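Local coordinates for protein amide synthase (Vibrio cholerae, PDB 1L5A) that acts as a nonribosomal peptide synthetase condensation enzyme, an amide synthase of vibriobactin biosynthesis that probably joins an acyl group to an amine, at residues I302-L305 and Y306-R310. Residues are numbered along the deposited sequence; the frame is centred on the assembly and turned at random.
Sequences IRSL and YLHGR
His308 reaches back one turn to Ser304 at the C-terminal end of helix 291-307, where it is the first residue to leave helical phi/psi. Its ND1 donates to Ser304 O at 2.9 Å with an N-H...O angle of 166°; the acceptor lies at the imidazole edge, in the ring plane, while the donor is tilted somewhat from the carbonyl plane. With CG beside its own backbone N (chi1 -56°), the ring is turned back along the helix, and this bond implies a proton on ND1. The backbone N of His308 adds only weak bonds to Ser304 O and Leu305 O, as expected where helical phi/psi ends. Regular i to i+4 bonding persists just before: Tyr306 N to Ile302 O at 3.2 Å, and Leu307 N to Arg303 O at 3.0 Å.

Apolar contact is concentrated on Tyr306. Ile302 CG2 approaches Tyr306 CZ to 3.5 Å, the two side chains running side by side in the same direction. The phenol OH is hydrogen-bonded with Asp236 on helix 234-249.

Arg303 crosses Tyr306 at about a right angle, its chain bent at chi2 and chi3. Tyr306 CD1 lies over one guanidinium face, 3.6 Å from Arg303 NH2, but planes 72° apart exclude a parallel stack. The guanidinium instead makes cation-pi contacts with Trp264 and with Trp178 of the second subunit. Closer to the backbone, Arg303 CG meets Leu307 CD1 at 4.1 Å.

The loop leaving the helix is tied to helix 161-172 by Arg310 salt bridges with Glu167 and Glu168, and to helix 175-189 by His308 stacking on Phe183. This is a helix C-terminus in the condensation-domain fold, where a histidine just past the last helical residue hydrogen-bonds to a main-chain carbonyl of the last turn.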
loop_
_atom_site.group_PDB
_atom_site.type_symbol
_atom_site.label_atom_id
_atom_site.label_comp_id
_atom_site.label_asym_id
_atom_site.label_seq_id
_atom_site.Cartn_x
_atom_site.Cartn_y
_atom_site.Cartn_z
ATOM N N ILE A 302 18.216 -1.705 9.858
ATOM C CA ILE A 302 18.294 -0.519 9.026
ATOM C C ILE A 302 17.034 -0.401 8.191
ATOM O O ILE A 302 16.392 0.659 8.164
ATOM C CB ILE A 302 19.517 -0.563 8.097
ATOM C CG1 ILE A 302 20.801 -0.435 8.931
ATOM C CG2 ILE A 302 19.424 0.564 7.077
ATOM C CD1 ILE A 302 22.072 -0.767 8.181
ATOM N N ARG A 303 16.672 -1.497 7.525
ATOM C CA ARG A 303 15.474 -1.525 6.682
ATOM C C ARG A 303 14.250 -1.055 7.463
ATOM O O ARG A 303 13.412 -0.278 6.980
ATOM C CB ARG A 303 15.198 -2.935 6.202
ATOM C CG ARG A 303 14.058 -2.992 5.233
ATOM C CD ARG A 303 14.651 -2.882 3.863
ATOM N NE ARG A 303 14.246 -1.683 3.154
ATOM C CZ ARG A 303 14.975 -1.141 2.185
ATOM N NH1 ARG A 303 16.132 -1.704 1.830
ATOM N NH2 ARG A 303 14.565 -0.031 1.588
ATOM N N SER A 304 14.151 -1.572 8.677
ATOM C CA SER A 304 13.067 -1.225 9.556
ATOM C C SER A 304 13.031 0.295 9.727
ATOM O O SER A 304 11.954 0.877 9.819
ATOM C CB SER A 304 13.277 -1.922 10.897
ATOM O OG SER A 304 12.271 -1.563 11.811
ATOM N N LEU A 305 14.200 0.941 9.767
ATOM C CA LEU A 305 14.238 2.394 9.924
ATOM C C LEU A 305 13.608 3.061 8.694
ATOM O O LEU A 305 12.803 3.981 8.808
ATOM C CB LEU A 305 15.678 2.891 10.104
ATOM C CG LEU A 305 16.482 2.465 11.338
ATOM C CD1 LEU A 305 17.831 3.138 11.267
ATOM C CD2 LEU A 305 15.780 2.858 12.648
ATOM N N TYR A 306 13.977 2.591 7.514
ATOM C CA TYR A 306 13.424 3.153 6.284
ATOM C C TYR A 306 11.895 3.009 6.207
ATOM O O TYR A 306 11.210 3.929 5.773
ATOM C CB TYR A 306 14.062 2.474 5.069
ATOM C CG TYR A 306 15.564 2.597 5.011
ATOM C CD1 TYR A 306 16.323 1.694 4.261
ATOM C CD2 TYR A 306 16.227 3.660 5.641
ATOM C CE1 TYR A 306 17.706 1.843 4.126
ATOM C CE2 TYR A 306 17.617 3.823 5.510
ATOM C CZ TYR A 306 18.346 2.913 4.750
ATOM O OH TYR A 306 19.701 3.069 4.595
ATOM N N LEU A 307 11.366 1.860 6.624
ATOM C CA LEU A 307 9.922 1.636 6.579
ATOM C C LEU A 307 9.115 2.602 7.451
ATOM O O LEU A 307 7.974 2.936 7.124
ATOM C CB LEU A 307 9.600 0.183 6.958
ATOM C CG LEU A 307 10.092 -0.834 5.915
ATOM C CD1 LEU A 307 10.213 -2.211 6.534
ATOM C CD2 LEU A 307 9.145 -0.852 4.717
ATOM N N HIS A 308 9.696 3.060 8.555
ATOM C CA HIS A 308 8.989 3.995 9.424
ATOM C C HIS A 308 9.651 5.363 9.285
ATOM O O HIS A 308 9.309 6.313 10.004
ATOM C CB HIS A 308 9.039 3.513 10.881
ATOM C CG HIS A 308 8.493 2.129 11.078
ATOM N ND1 HIS A 308 9.256 0.993 10.901
ATOM C CD2 HIS A 308 7.240 1.697 11.365
ATOM C CE1 HIS A 308 8.501 -0.076 11.067
ATOM N NE2 HIS A 308 7.272 0.322 11.348
ATOM N N GLY A 309 10.565 5.450 8.311
ATOM C CA GLY A 309 11.333 6.653 8.045
ATOM C C GLY A 309 10.689 7.974 7.641
ATOM O O GLY A 309 11.338 9.016 7.713
ATOM N N ARG A 310 9.432 7.953 7.228
ATOM C CA ARG A 310 8.761 9.165 6.794
ATOM C C ARG A 310 8.277 9.964 7.990
ATOM O O ARG A 310 7.830 11.121 7.843
ATOM C CB ARG A 310 7.586 8.798 5.873
ATOM C CG ARG A 310 6.878 9.967 5.245
ATOM C CD ARG A 310 6.047 9.550 4.051
ATOM N NE ARG A 310 5.617 10.715 3.277
ATOM C CZ ARG A 310 5.269 10.674 1.994
ATOM N NH1 ARG A 310 5.297 9.525 1.327
ATOM N NH2 ARG A 310 4.895 11.779 1.373
#